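Local structure of transcriptional activator, putative (1RTW) at residues 46-51 against 78-83; 53-58 against 71-76; 40-45 against 96-101. The protein is a putative transcriptional activator of the TENA/THI-4/PQQC family, an all-helical protein that assembles from several identical subunits. One frame throughout, in Å; residues are numbered along the deposited sequence.

Contact 1. Residues 46-51 against 78-83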
loop_
_atom_site.group_PDB
_atom_site.type_symbol
_atom_site.label_atom_id
_atom_site.label_comp_id
_atom_site.label_asym_id
_atom_site.label_seq_id
_atom_site.Cartn_x
_atom_site.Cartn_y
_atom_site.Cartn_z
ATOM N N PHE B 46 -3.429 -7.107 19.166
ATOM C CA PHE B 46 -3.439 -7.947 17.980
ATOM C C PHE B 46 -4.766 -7.834 17.226
ATOM O O PHE B 46 -4.778 -7.714 16.013
ATOM C CB PHE B 46 -3.171 -9.418 18.343
ATOM C CG PHE B 46 -3.171 -10.343 17.151
ATOM C CD1 PHE B 46 -2.049 -10.440 16.328
ATOM C CD2 PHE B 46 -4.319 -11.041 16.794
ATOM C CE1 PHE B 46 -2.080 -11.212 15.160
ATOM C CE2 PHE B 46 -4.360 -11.820 15.620
ATOM C CZ PHE B 46 -3.240 -11.900 14.804
ATOM N N VAL B 47 -5.878 -7.862 17.955
ATOM C CA VAL B 47 -7.205 -7.795 17.336
ATOM C C VAL B 47 -7.391 -6.509 16.540
ATOM O O VAL B 47 -7.884 -6.537 15.410
ATOM C CB VAL B 47 -8.322 -7.950 18.397
ATOM C CG1 VAL B 47 -9.679 -7.652 17.789
ATOM C CG2 VAL B 47 -8.297 -9.368 18.987
ATOM N N LYS B 48 -6.976 -5.389 17.128
ATOM C CA LYS B 48 -7.085 -4.093 16.468
ATOM C C LYS B 48 -6.365 -4.122 15.125
ATOM O O LYS B 48 -6.899 -3.679 14.109
ATOM C CB LYS B 48 -6.481 -2.973 17.335
ATOM C CG LYS B 48 -7.375 -2.492 18.475
ATOM C CD LYS B 48 -6.797 -1.282 19.205
ATOM C CE LYS B 48 -5.501 -1.629 19.928
ATOM N NZ LYS B 48 -4.965 -0.473 20.703
ATOM N N ASN B 49 -5.162 -4.680 15.125
ATOM C CA ASN B 49 -4.366 -4.734 13.912
ATOM C C ASN B 49 -4.794 -5.822 12.964
ATOM O O ASN B 49 -4.544 -5.740 11.767
ATOM C CB ASN B 49 -2.899 -4.844 14.264
ATOM C CG ASN B 49 -2.371 -3.561 14.841
ATOM O OD1 ASN B 49 -2.287 -2.551 14.139
ATOM N ND2 ASN B 49 -2.045 -3.575 16.130
ATOM N N ALA B 50 -5.464 -6.830 13.504
ATOM C CA ALA B 50 -5.961 -7.921 12.688
ATOM C C ALA B 50 -7.114 -7.353 11.834
ATOM O O ALA B 50 -7.352 -7.783 10.703
ATOM C CB ALA B 50 -6.433 -9.056 13.582
ATOM N N LEU B 51 -7.796 -6.353 12.380
ATOM C CA LEU B 51 -8.883 -5.672 11.698
ATOM C C LEU B 51 -8.301 -4.894 10.507
ATOM O O LEU B 51 -8.858 -4.912 9.418
ATOM C CB LEU B 51 -9.555 -4.704 12.671
ATOM C CG LEU B 51 -10.995 -4.927 13.138
ATOM C CD1 LEU B 51 -11.398 -6.358 13.040
ATOM C CD2 LEU B 51 -11.127 -4.408 14.555
ATOM N N LYS B 78 -16.473 -6.446 16.749
ATOM C CA LYS B 78 -17.241 -6.609 17.980
ATOM C C LYS B 78 -16.342 -7.104 19.111
ATOM O O LYS B 78 -16.577 -6.789 20.290
ATOM C CB LYS B 78 -18.417 -7.564 17.754
ATOM C CG LYS B 78 -19.767 -6.870 17.626
ATOM C CD LYS B 78 -19.703 -5.620 16.754
ATOM C CE LYS B 78 -20.958 -4.759 16.908
ATOM N NZ LYS B 78 -20.776 -3.397 16.323
ATOM N N GLU B 79 -15.282 -7.827 18.729
ATOM C CA GLU B 79 -14.299 -8.365 19.673
ATOM C C GLU B 79 -13.661 -7.248 20.494
ATOM O O GLU B 79 -13.276 -7.466 21.635
ATOM C CB GLU B 79 -13.196 -9.149 18.942
ATOM C CG GLU B 79 -13.639 -10.453 18.297
ATOM C CD GLU B 79 -12.490 -11.215 17.633
ATOM O OE1 GLU B 79 -11.318 -10.793 17.747
ATOM O OE2 GLU B 79 -12.760 -12.251 16.998
ATOM N N LEU B 80 -13.545 -6.058 19.907
ATOM C CA LEU B 80 -12.965 -4.921 20.619
ATOM C C LEU B 80 -13.778 -4.609 21.857
ATOM O O LEU B 80 -13.213 -4.413 22.931
ATOM C CB LEU B 80 -12.909 -3.674 19.737
ATOM C CG LEU B 80 -11.983 -3.771 18.531
ATOM C CD1 LEU B 80 -12.031 -2.469 17.751
ATOM C CD2 LEU B 80 -10.565 -4.100 18.989
ATOM N N GLU B 81 -15.101 -4.554 21.698
ATOM C CA GLU B 81 -16.011 -4.276 22.805
ATOM C C GLU B 81 -15.872 -5.379 23.855
ATOM O O GLU B 81 -15.877 -5.113 25.051
ATOM C CB GLU B 81 -17.463 -4.220 22.309
ATOM C CG GLU B 81 -17.702 -3.265 21.138
ATOM C CD GLU B 81 -19.100 -3.386 20.529
ATOM O OE1 GLU B 81 -19.525 -2.439 19.828
ATOM O OE2 GLU B 81 -19.771 -4.423 20.738
HETATM N N MSE B 82 -15.725 -6.617 23.395
HETATM C CA MSE B 82 -15.572 -7.752 24.298
HETATM C C MSE B 82 -14.330 -7.590 25.183
HETATM O O MSE B 82 -14.369 -7.880 26.383
HETATM C CB MSE B 82 -15.507 -9.050 23.492
HETATM C CG MSE B 82 -15.173 -10.273 24.313
HETATM SE SE MSE B 82 -15.207 -11.898 23.294
HETATM C CE MSE B 82 -13.594 -11.660 22.267
ATOM N N PHE B 83 -13.238 -7.110 24.592
ATOM C CA PHE B 83 -12.003 -6.900 25.339
ATOM C C PHE B 83 -12.171 -5.717 26.286
ATOM O O PHE B 83 -11.741 -5.768 27.433
ATOM C CB PHE B 83 -10.827 -6.622 24.395
ATOM C CG PHE B 83 -10.140 -7.853 23.884
ATOM C CD1 PHE B 83 -8.918 -8.249 24.417
ATOM C CD2 PHE B 83 -10.690 -8.602 22.847
ATOM C CE1 PHE B 83 -8.252 -9.373 23.929
ATOM C CE2 PHE B 83 -10.030 -9.728 22.351
ATOM C CZ PHE B 83 -8.803 -10.114 22.899
#
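Val47 sets CG1 anti to its backbone N (chi1 171°) and CG2 anti to its carbonyl carbon, and this fork divides the facing helix between its two methyl groups. The setting is an antiparallel helix pair of the all-helical TENA/THI-4/PQQC fold, formed by helices 33-60 and 66-89: segments 46-51 and 78-83 run at 169° to each other, their axes 9.9 Å apart at closest approach. Val47 CG1 slides past Leu80, meeting CD2 at 3.9 Å, while Val47 CG2 approaches the Phe83 ring obliquely at CE2. Leu80, its CG anti to the carbonyl carbon (chi1 -65°), spreads its own two methyls along helix 33-60. Its CD2 also receives Lys48 CG at 3.6 Å, the two side chains crossing at about a right angle, and its CD1 reaches tip to tip toward Leu51 CD2 at 3.8 Å. Only the aliphatic base of Lys48 packs here; its ammonium end leads away to a salt bridge with Asp63 of the second subunit.

One polar group enters this otherwise apolar seam. Glu79, extended beyond CG, brings its carboxylate obliquely to the two methyls of Val47, and the two oxygens have different surroundings. OE2 accepts a hydrogen bond from Trp156 NE1 of helix 150-157, which ties the buried carboxylate to a third helix and restrains its rotation. OE1 lies close to a bound phosphate ion, probably from the crystallisation liquor, and is flanked by the valine: Val47 CG1 stands 3.5 Å and Val47 CG2 3.6 Å from Glu79 OE1.

Contact 2. Residues 53-58 against 71-76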
loop_
_atom_site.group_PDB
_atom_site.type_symbol
_atom_site.label_atom_id
_atom_site.label_comp_id
_atom_site.label_asym_id
_atom_site.label_seq_id
_atom_site.Cartn_x
_atom_site.Cartn_y
_atom_site.Cartn_z
ATOM N N PHE B 53 -5.546 -5.547 9.046
ATOM C CA PHE B 53 -5.040 -6.576 8.137
ATOM C C PHE B 53 -6.155 -7.029 7.191
ATOM O O PHE B 53 -5.942 -7.200 5.993
ATOM C CB PHE B 53 -4.523 -7.755 8.967
ATOM C CG PHE B 53 -4.419 -9.042 8.212
ATOM C CD1 PHE B 53 -3.334 -9.282 7.372
ATOM C CD2 PHE B 53 -5.375 -10.041 8.383
ATOM C CE1 PHE B 53 -3.193 -10.494 6.717
ATOM C CE2 PHE B 53 -5.243 -11.265 7.727
ATOM C CZ PHE B 53 -4.142 -11.491 6.888
HETATM N N MSE B 54 -7.341 -7.230 7.753
HETATM C CA MSE B 54 -8.506 -7.641 6.992
HETATM C C MSE B 54 -8.973 -6.539 6.050
HETATM O O MSE B 54 -9.502 -6.815 4.977
HETATM C CB MSE B 54 -9.651 -8.001 7.940
HETATM C CG MSE B 54 -9.400 -9.204 8.815
HETATM SE SE MSE B 54 -10.764 -9.359 10.165
HETATM C CE MSE B 54 -12.171 -10.028 9.022
ATOM N N ALA B 55 -8.801 -5.290 6.465
ATOM C CA ALA B 55 -9.215 -4.166 5.649
ATOM C C ALA B 55 -8.266 -4.056 4.441
ATOM O O ALA B 55 -8.670 -3.727 3.338
ATOM C CB ALA B 55 -9.222 -2.900 6.486
ATOM N N LEU B 56 -6.996 -4.365 4.655
ATOM C CA LEU B 56 -6.032 -4.336 3.576
ATOM C C LEU B 56 -6.391 -5.405 2.548
ATOM O O LEU B 56 -6.315 -5.159 1.345
ATOM C CB LEU B 56 -4.643 -4.563 4.128
ATOM C CG LEU B 56 -4.101 -3.297 4.779
ATOM C CD1 LEU B 56 -2.788 -3.599 5.453
ATOM C CD2 LEU B 56 -3.918 -2.224 3.732
ATOM N N LEU B 57 -6.822 -6.573 3.028
ATOM C CA LEU B 57 -7.218 -7.661 2.151
ATOM C C LEU B 57 -8.479 -7.260 1.388
ATOM O O LEU B 57 -8.576 -7.479 0.182
ATOM C CB LEU B 57 -7.491 -8.935 2.951
ATOM C CG LEU B 57 -6.286 -9.658 3.536
ATOM C CD1 LEU B 57 -6.747 -10.867 4.344
ATOM C CD2 LEU B 57 -5.346 -10.085 2.420
HETATM N N MSE B 58 -9.414 -6.619 2.090
HETATM C CA MSE B 58 -10.667 -6.179 1.476
HETATM C C MSE B 58 -10.429 -5.309 0.244
HETATM O O MSE B 58 -11.040 -5.516 -0.805
HETATM C CB MSE B 58 -11.546 -5.426 2.487
HETATM C CG MSE B 58 -12.792 -4.819 1.867
HETATM SE SE MSE B 58 -14.115 -4.210 3.175
HETATM C CE MSE B 58 -15.645 -4.099 1.992
ATOM N N GLU B 71 -19.014 -7.761 6.209
ATOM C CA GLU B 71 -19.665 -8.464 7.307
ATOM C C GLU B 71 -18.666 -9.004 8.315
ATOM O O GLU B 71 -18.893 -8.911 9.522
ATOM C CB GLU B 71 -20.509 -9.626 6.765
ATOM C CG GLU B 71 -21.738 -9.204 5.957
ATOM C CD GLU B 71 -22.149 -10.225 4.901
ATOM O OE1 GLU B 71 -22.813 -9.813 3.921
ATOM O OE2 GLU B 71 -21.808 -11.426 5.031
ATOM N N SER B 72 -17.569 -9.572 7.818
ATOM C CA SER B 72 -16.538 -10.143 8.678
ATOM C C SER B 72 -15.845 -9.087 9.514
ATOM O O SER B 72 -15.658 -9.273 10.720
ATOM C CB SER B 72 -15.507 -10.911 7.860
ATOM O OG SER B 72 -16.120 -11.979 7.187
ATOM N N ILE B 73 -15.459 -7.984 8.886
ATOM C CA ILE B 73 -14.797 -6.902 9.619
ATOM C C ILE B 73 -15.717 -6.356 10.707
ATOM O O ILE B 73 -15.280 -6.128 11.843
ATOM C CB ILE B 73 -14.349 -5.783 8.681
ATOM C CG1 ILE B 73 -13.202 -6.291 7.807
ATOM C CG2 ILE B 73 -13.920 -4.548 9.473
ATOM C CD1 ILE B 73 -12.716 -5.270 6.784
ATOM N N TYR B 74 -16.999 -6.207 10.374
ATOM C CA TYR B 74 -17.981 -5.717 11.331
ATOM C C TYR B 74 -18.097 -6.724 12.482
ATOM O O TYR B 74 -18.078 -6.343 13.650
ATOM C CB TYR B 74 -19.339 -5.520 10.651
ATOM C CG TYR B 74 -20.409 -4.973 11.571
ATOM C CD1 TYR B 74 -20.266 -3.723 12.179
ATOM C CD2 TYR B 74 -21.543 -5.720 11.866
ATOM C CE1 TYR B 74 -21.231 -3.237 13.065
ATOM C CE2 TYR B 74 -22.512 -5.245 12.744
ATOM C CZ TYR B 74 -22.350 -4.006 13.341
ATOM O OH TYR B 74 -23.303 -3.536 14.214
ATOM N N TYR B 75 -18.185 -8.008 12.136
ATOM C CA TYR B 75 -18.281 -9.095 13.107
ATOM C C TYR B 75 -17.056 -9.122 14.036
ATOM O O TYR B 75 -17.204 -9.015 15.260
ATOM C CB TYR B 75 -18.443 -10.424 12.360
ATOM C CG TYR B 75 -18.418 -11.677 13.214
ATOM C CD1 TYR B 75 -19.307 -11.854 14.281
ATOM C CD2 TYR B 75 -17.498 -12.697 12.943
ATOM C CE1 TYR B 75 -19.275 -13.021 15.060
ATOM C CE2 TYR B 75 -17.458 -13.862 13.705
ATOM C CZ TYR B 75 -18.342 -14.025 14.757
ATOM O OH TYR B 75 -18.294 -15.204 15.477
ATOM N N ILE B 76 -15.858 -9.177 13.448
ATOM C CA ILE B 76 -14.604 -9.204 14.208
ATOM C C ILE B 76 -14.400 -7.934 15.057
ATOM O O ILE B 76 -13.797 -8.001 16.129
ATOM C CB ILE B 76 -13.362 -9.381 13.272
ATOM C CG1 ILE B 76 -13.538 -10.567 12.321
ATOM C CG2 ILE B 76 -12.106 -9.579 14.077
ATOM C CD1 ILE B 76 -14.041 -11.799 12.955
#
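Segments 53-58 and 71-76, on helices 33-60 and 66-89, are almost exactly antiparallel: their axes make an angle of 173° and pass 10.3 Å apart. The backbones come nearest at Met54 and Ile73, whose CA atoms are 6.9 Å apart, and these two residues also supply most of the packing. Met54 is a selenomethionine whose chain runs out from the helix and then bends at chi3 (75°). That last turn lays its methyl across the facing helix, where CE touches Ser72 CB at 3.6 Å and Ile76 CG1 at the same distance. Behind the methyl, Met54 SE rests 3.7 Å from Ile76 CG1, the two side chains crossing at a slant. Ile73 answers from the other helix: its CG1 packs on Met54 CB at 3.9 Å, and its CD1 reaches the backbone of the opposite helix at Ala55 CA, 3.8 Å away. Selenomethionine Met58 adds its SE to the same Ile73 CD1 at 4.0 Å. Of the Ser72 side chain, CB makes the contact with Met54, while the hydroxyl is hydrogen-bonded to Phe68 O one turn earlier. Ile73 and Met58 also pack on Met58 and Ile73 of the second subunit, respectively. This is a buried antiparallel helical hairpin within the helix bundle of the TENA/THI-4/PQQC family.

Contact 3. Residues 40-45 against 96-101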
loop_
_atom_site.group_PDB
_atom_site.type_symbol
_atom_site.label_atom_id
_atom_site.label_comp_id
_atom_site.label_asym_id
_atom_site.label_seq_id
_atom_site.Cartn_x
_atom_site.Cartn_y
_atom_site.Cartn_z
ATOM N N LEU B 40 -4.418 -10.531 27.681
ATOM C CA LEU B 40 -5.488 -9.611 27.314
ATOM C C LEU B 40 -4.960 -8.344 26.643
ATOM O O LEU B 40 -5.379 -8.006 25.537
ATOM C CB LEU B 40 -6.298 -9.241 28.560
ATOM C CG LEU B 40 -7.633 -8.536 28.351
ATOM C CD1 LEU B 40 -8.681 -9.545 27.930
ATOM C CD2 LEU B 40 -8.055 -7.853 29.625
ATOM N N VAL B 41 -4.038 -7.656 27.309
ATOM C CA VAL B 41 -3.435 -6.425 26.787
ATOM C C VAL B 41 -2.810 -6.646 25.409
ATOM O O VAL B 41 -2.973 -5.835 24.503
ATOM C CB VAL B 41 -2.343 -5.901 27.757
ATOM C CG1 VAL B 41 -1.592 -4.746 27.155
ATOM C CG2 VAL B 41 -2.974 -5.470 29.092
ATOM N N ASN B 42 -2.120 -7.767 25.247
ATOM C CA ASN B 42 -1.469 -8.064 23.985
ATOM C C ASN B 42 -2.398 -8.564 22.892
ATOM O O ASN B 42 -2.217 -8.236 21.720
ATOM C CB ASN B 42 -0.308 -9.024 24.200
ATOM C CG ASN B 42 0.866 -8.354 24.858
ATOM O OD1 ASN B 42 1.755 -7.827 24.188
ATOM N ND2 ASN B 42 0.875 -8.355 26.180
ATOM N N ASP B 43 -3.396 -9.354 23.251
ATOM C CA ASP B 43 -4.301 -9.827 22.220
ATOM C C ASP B 43 -5.210 -8.698 21.740
ATOM O O ASP B 43 -5.620 -8.673 20.586
ATOM C CB ASP B 43 -5.118 -11.019 22.695
ATOM C CG ASP B 43 -5.504 -11.931 21.551
ATOM O OD1 ASP B 43 -4.593 -12.461 20.878
ATOM O OD2 ASP B 43 -6.714 -12.109 21.313
ATOM N N TYR B 44 -5.500 -7.751 22.626
ATOM C CA TYR B 44 -6.339 -6.609 22.282
ATOM C C TYR B 44 -5.632 -5.811 21.188
ATOM O O TYR B 44 -6.263 -5.332 20.242
ATOM C CB TYR B 44 -6.561 -5.737 23.514
ATOM C CG TYR B 44 -7.376 -4.503 23.250
ATOM C CD1 TYR B 44 -8.714 -4.597 22.882
ATOM C CD2 TYR B 44 -6.820 -3.238 23.409
ATOM C CE1 TYR B 44 -9.486 -3.459 22.688
ATOM C CE2 TYR B 44 -7.580 -2.089 23.217
ATOM C CZ TYR B 44 -8.912 -2.211 22.860
ATOM O OH TYR B 44 -9.666 -1.080 22.692
ATOM N N TYR B 45 -4.314 -5.683 21.333
ATOM C CA TYR B 45 -3.487 -4.991 20.362
ATOM C C TYR B 45 -3.499 -5.787 19.055
ATOM O O TYR B 45 -3.601 -5.217 17.970
ATOM C CB TYR B 45 -2.054 -4.896 20.871
ATOM C CG TYR B 45 -1.082 -4.325 19.873
ATOM C CD1 TYR B 45 -0.186 -5.150 19.184
ATOM C CD2 TYR B 45 -1.024 -2.960 19.651
ATOM C CE1 TYR B 45 0.755 -4.611 18.300
ATOM C CE2 TYR B 45 -0.091 -2.408 18.772
ATOM C CZ TYR B 45 0.793 -3.237 18.100
ATOM O OH TYR B 45 1.697 -2.662 17.233
ATOM N N GLY B 96 -1.060 -0.246 28.089
ATOM C CA GLY B 96 0.311 -0.572 28.442
ATOM C C GLY B 96 1.280 -0.926 27.325
ATOM O O GLY B 96 0.964 -0.835 26.131
ATOM N N GLU B 97 2.489 -1.311 27.737
ATOM C CA GLU B 97 3.547 -1.706 26.816
ATOM C C GLU B 97 3.211 -3.040 26.175
ATOM O O GLU B 97 2.822 -3.996 26.850
ATOM C CB GLU B 97 4.895 -1.791 27.537
ATOM C CG GLU B 97 5.498 -0.435 27.904
ATOM C CD GLU B 97 5.795 0.423 26.684
ATOM O OE1 GLU B 97 6.614 -0.008 25.838
ATOM O OE2 GLU B 97 5.204 1.521 26.568
ATOM N N ILE B 98 3.371 -3.086 24.860
ATOM C CA ILE B 98 3.084 -4.267 24.068
ATOM C C ILE B 98 4.310 -5.164 23.927
ATOM O O ILE B 98 5.420 -4.687 23.714
ATOM C CB ILE B 98 2.585 -3.848 22.668
ATOM C CG1 ILE B 98 1.348 -2.950 22.800
ATOM C CG2 ILE B 98 2.325 -5.064 21.800
ATOM C CD1 ILE B 98 0.179 -3.587 23.544
ATOM N N ASP B 99 4.092 -6.468 24.043
ATOM C CA ASP B 99 5.160 -7.449 23.909
ATOM C C ASP B 99 5.762 -7.496 22.489
ATOM O O ASP B 99 5.040 -7.428 21.490
ATOM C CB ASP B 99 4.635 -8.834 24.284
ATOM C CG ASP B 99 5.733 -9.862 24.353
ATOM O OD1 ASP B 99 6.157 -10.214 25.474
ATOM O OD2 ASP B 99 6.186 -10.301 23.284
ATOM N N TRP B 100 7.077 -7.706 22.419
ATOM C CA TRP B 100 7.802 -7.774 21.147
ATOM C C TRP B 100 7.284 -8.853 20.189
ATOM O O TRP B 100 7.248 -8.639 18.978
ATOM C CB TRP B 100 9.317 -7.929 21.379
ATOM C CG TRP B 100 9.750 -9.261 21.944
ATOM C CD1 TRP B 100 10.146 -10.365 21.236
ATOM C CD2 TRP B 100 9.857 -9.616 23.330
ATOM N NE1 TRP B 100 10.489 -11.382 22.094
ATOM C CE2 TRP B 100 10.320 -10.952 23.385
ATOM C CE3 TRP B 100 9.599 -8.937 24.533
ATOM C CZ2 TRP B 100 10.542 -11.621 24.598
ATOM C CZ3 TRP B 100 9.820 -9.602 25.739
ATOM C CH2 TRP B 100 10.281 -10.933 25.759
ATOM N N ARG B 101 6.880 -10.001 20.730
ATOM C CA ARG B 101 6.340 -11.080 19.910
ATOM C C ARG B 101 5.034 -10.638 19.243
ATOM O O ARG B 101 4.751 -11.002 18.103
ATOM C CB ARG B 101 6.067 -12.337 20.749
ATOM C CG ARG B 101 7.300 -13.085 21.256
ATOM C CD ARG B 101 7.553 -12.792 22.725
ATOM N NE ARG B 101 7.745 -14.007 23.503
ATOM C CZ ARG B 101 7.519 -14.105 24.809
ATOM N NH1 ARG B 101 7.092 -13.058 25.497
ATOM N NH2 ARG B 101 7.709 -15.266 25.420
#
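Ile98, in the loop that leads into helix 100-115, lies against Tyr45 of helix 33-60 and can be followed outward from its CB. There the side chain forks. CG2, anti to the backbone N, goes to the tyrosine: it stands over one face of the Tyr45 ring, 4.0 Å from the centroid and 24° off the ring normal, a CH-pi contact displaced toward the rim, with CD1 of the ring as its nearest atom at 3.6 Å. The same methyl also lies 3.7 Å from Asn42 OD1. The other branch, CG1, passes along the ring beside Tyr45 CD2 at 3.9 Å. Its tip, Ile98 CD1, turns back toward the helix and settles 3.7 Å from Tyr45 CB, with the Val41 side chain (CG1) at 4.2 Å and the Val41 backbone O also close by. Between them, the branches touch three residues on one side of helix 33-60.

A polar bond fixes the loop immediately after this apolar clasp. Asp99 N donates to Asn42 OD1 at 2.7 Å, with an N-H...O angle of 159° and the donor in the carbonyl plane of the amide. The other end of that amide is held as well, because Asn42 ND2 bonds to Lys38 O one turn back; the two bonds together fix the flip of the side chain. Because Asp99 is the N-cap of helix 100-115, the asparagine holds the backbone where that helix starts; Asp99 OD1 also forms a salt bridge with Arg101 NH1 at 3.0 Å.

Around this junction, Tyr45 packs on Lys103 and Val106 of helix 100-115, while Asn42 touches Phe201 of helix 181-201 and Ile204 in the loop beyond, so the incoming loop, helix 100-115, helix 181-201 and the loop after it all meet helix 33-60 here.

From the N terminus, helix 33-60 supplies the first segment of every contact, in the order 40-45, 46-51 and 53-58. The chain then turns back through helix 66-89 and meets these levels in reverse: contact 2 closes the shortest loop, contact 1 encloses it, and contact 3, reached only at 96-101, encloses both. The nesting therefore has no crossings. Contacts 1 and 2 are successive levels of one hairpin, joined where Leu51 CD1 packs on Ile76 CG2 at 3.5 Å, and both reach the second subunit. Contact 3 instead ties helix 33-60 to the start of helix 100-115; Phe83 packing on Tyr44 links it to contact 1.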